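PDB 2WKD: ORF34P2, which binds single-stranded DNA with nanomolar affinity and without sequence specificity. Local coordinates for residues A[8-12]-A[13-17]. The protein carries 2 engineered substitutions. Residues are numbered along the deposited sequence; the frame is centred on the assembly and turned at random.
Sequences AQANE and KNTRT
The side-chain oxygen OD1 of Asn-14 is gripped by two donors: the backbone N of Asn-11, in a nearly straight bond of 2.8 Å, and OG1 of Thr-15 at 2.9 Å, which comes from above the carboxamide plane. From the same amide, ND2 donates to Gln-9 O at 2.8 Å, with that oxygen close to the amide plane. One carboxamide thus reads a backbone C=O and the N-H two residues on, and three bonds fix its rotation. With CG between its own backbone N and carbonyl carbon (chi1 66°), the amide is folded back toward the 9-11 backbone.

Asn-11 O accepts from Asn-14 N at 3.2 Å, closing a type I beta turn over Glu-12 and Lys-13, and weakly from Thr-15 N. An Asx turn overlaps it: Asn-11 OD1 takes the N-H of Lys-13 at 3.0 Å. The Asn-11 amide lies over one face of the Asn-14 amide, their planes 16° apart although the side chains cross at about a right angle. On the opposite face, Thr-15 OG1 lies 3.5 Å from Ala-10 CB.

The turn links strands 2-9 and 15-18, outermost in the sheet within this chain: backbone hydrogen bonds join Ala-10 to Gly-57 and Asp-58, just before strand 59-68, and Asn-14 to Ser-29 of strand 25-31.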
ATOM      1  N   ALA A   8      -0.560  10.437   7.828  1.00 36.12           N
ATOM      2  CA  ALA A   8      -1.840  10.897   8.352  1.00 36.52           C
ATOM      3  C   ALA A   8      -1.643  11.556   9.719  1.00 36.78           C
ATOM      4  O   ALA A   8      -0.650  11.285  10.405  1.00 36.06           O
ATOM      5  CB  ALA A   8      -2.804   9.718   8.467  1.00 36.82           C
ATOM      6  N   GLN A   9      -2.586  12.413  10.107  1.00 34.79           N
ATOM      7  CA  GLN A   9      -2.577  12.989  11.443  1.00 35.36           C
ATOM      8  C   GLN A   9      -3.306  12.052  12.397  1.00 34.99           C
ATOM      9  O   GLN A   9      -4.397  11.577  12.093  1.00 36.27           O
ATOM     10  CB  GLN A   9      -3.221  14.377  11.466  1.00 34.83           C
ATOM     11  CG  GLN A   9      -3.107  15.058  12.848  1.00 37.15           C
ATOM     12  CD  GLN A   9      -3.660  16.469  12.882  1.00 40.53           C
ATOM     13  OE1 GLN A   9      -4.553  16.822  12.121  1.00 46.22           O
ATOM     14  NE2 GLN A   9      -3.126  17.283  13.775  1.00 47.81           N
ATOM     15  N   ALA A  10      -2.689  11.767  13.535  1.00 35.93           N
ATOM     16  CA  ALA A  10      -3.337  10.962  14.570  1.00 36.80           C
ATOM     17  C   ALA A  10      -4.287  11.847  15.367  1.00 35.92           C
ATOM     18  O   ALA A  10      -3.860  12.748  16.095  1.00 39.56           O
ATOM     19  CB  ALA A  10      -2.301  10.319  15.477  1.00 36.20           C
ATOM     20  N   ASN A  11      -5.582  11.628  15.201  1.00 35.10           N
ATOM     21  CA  ASN A  11      -6.556  12.483  15.863  1.00 36.79           C
ATOM     22  C   ASN A  11      -7.763  11.707  16.362  1.00 37.98           C
ATOM     23  O   ASN A  11      -7.812  10.478  16.285  1.00 36.21           O
ATOM     24  CB  ASN A  11      -6.958  13.686  14.983  1.00 35.65           C
ATOM     25  CG  ASN A  11      -7.591  13.268  13.659  1.00 39.59           C
ATOM     26  OD1 ASN A  11      -8.452  12.390  13.606  1.00 41.56           O
ATOM     27  ND2 ASN A  11      -7.163  13.908  12.583  1.00 44.10           N
ATOM     28  N   GLU A  12      -8.729  12.438  16.893  1.00 38.97           N
ATOM     29  CA  GLU A  12      -9.884  11.841  17.544  1.00 42.84           C
ATOM     30  C   GLU A  12     -10.722  11.001  16.559  1.00 43.10           C
ATOM     31  O   GLU A  12     -11.382  10.047  16.959  1.00 43.47           O
ATOM     32  CB  GLU A  12     -10.712  12.942  18.235  1.00 43.40           C
ATOM     33  CG  GLU A  12     -10.100  13.488  19.575  1.00 48.09           C
ATOM     34  CD  GLU A  12      -8.871  14.447  19.438  1.00 55.24           C
ATOM     35  OE1 GLU A  12      -8.305  14.636  18.321  1.00 53.54           O
ATOM     36  OE2 GLU A  12      -8.464  15.016  20.483  1.00 46.62           O
ATOM     37  N   LYS A  13     -10.654  11.343  15.274  1.00 43.14           N
ATOM     38  CA  LYS A  13     -11.387  10.630  14.219  1.00 44.55           C
ATOM     39  C   LYS A  13     -10.795   9.285  13.807  1.00 42.38           C
ATOM     40  O   LYS A  13     -11.513   8.420  13.322  1.00 44.86           O
ATOM     41  CB  LYS A  13     -11.527  11.510  12.968  1.00 44.89           C
ATOM     42  CG  LYS A  13     -12.362  12.775  13.192  1.00 51.30           C
ATOM     43  CD  LYS A  13     -12.187  13.778  12.057  1.00 54.73           C
ATOM     44  CE  LYS A  13     -12.949  15.058  12.356  1.00 58.76           C
ATOM     45  NZ  LYS A  13     -12.912  15.985  11.197  1.00 62.60           N
ATOM     46  N   ASN A  14      -9.494   9.098  13.988  1.00 39.48           N
ATOM     47  CA  ASN A  14      -8.858   7.884  13.474  1.00 38.26           C
ATOM     48  C   ASN A  14      -7.994   7.103  14.477  1.00 37.35           C
ATOM     49  O   ASN A  14      -7.425   6.065  14.130  1.00 34.76           O
ATOM     50  CB  ASN A  14      -8.058   8.218  12.198  1.00 39.09           C
ATOM     51  CG  ASN A  14      -6.882   9.139  12.471  1.00 39.81           C
ATOM     52  OD1 ASN A  14      -6.604   9.498  13.619  1.00 37.01           O
ATOM     53  ND2 ASN A  14      -6.174   9.515  11.416  1.00 35.07           N
ATOM     54  N   THR A  15      -7.893   7.608  15.709  1.00 35.12           N
ATOM     55  CA  THR A  15      -7.012   7.021  16.726  1.00 35.22           C
ATOM     56  C   THR A  15      -7.756   6.772  18.041  1.00 36.10           C
ATOM     57  O   THR A  15      -8.508   7.634  18.496  1.00 33.22           O
ATOM     58  CB  THR A  15      -5.779   7.923  16.981  1.00 33.75           C
ATOM     59  OG1 THR A  15      -5.120   8.183  15.734  1.00 40.49           O
ATOM     60  CG2 THR A  15      -4.778   7.260  17.939  1.00 30.93           C
ATOM     61  N   ARG A  16      -7.535   5.599  18.636  1.00 36.37           N
ATOM     62  CA  ARG A  16      -8.088   5.259  19.963  1.00 35.24           C
ATOM     63  C   ARG A  16      -6.982   4.737  20.868  1.00 33.70           C
ATOM     64  O   ARG A  16      -6.009   4.157  20.389  1.00 33.02           O
ATOM     65  CB  ARG A  16      -9.181   4.191  19.850  1.00 34.72           C
ATOM     66  CG  ARG A  16     -10.573   4.736  19.510  1.00 41.15           C
ATOM     67  CD  ARG A  16     -11.689   3.722  19.812  1.00 60.30           C
ATOM     68  NE  ARG A  16     -11.393   2.383  19.290  1.00 63.75           N
ATOM     69  CZ  ARG A  16     -11.356   1.269  20.020  1.00 61.09           C
ATOM     70  NH1 ARG A  16     -11.608   1.300  21.327  1.00 58.69           N
ATOM     71  NH2 ARG A  16     -11.066   0.116  19.431  1.00 57.94           N
ATOM     72  N   THR A  17      -7.130   4.941  22.172  1.00 32.89           N
ATOM     73  CA  THR A  17      -6.220   4.342  23.149  1.00 31.83           C
ATOM     74  C   THR A  17      -6.912   3.169  23.809  1.00 31.52           C
ATOM     75  O   THR A  17      -8.010   3.318  24.357  1.00 32.52           O
ATOM     76  CB  THR A  17      -5.756   5.376  24.187  1.00 30.50           C
ATOM     77  OG1 THR A  17      -5.026   6.397  23.506  1.00 32.78           O
ATOM     78  CG2 THR A  17      -4.854   4.739  25.239  1.00 30.08           C
TER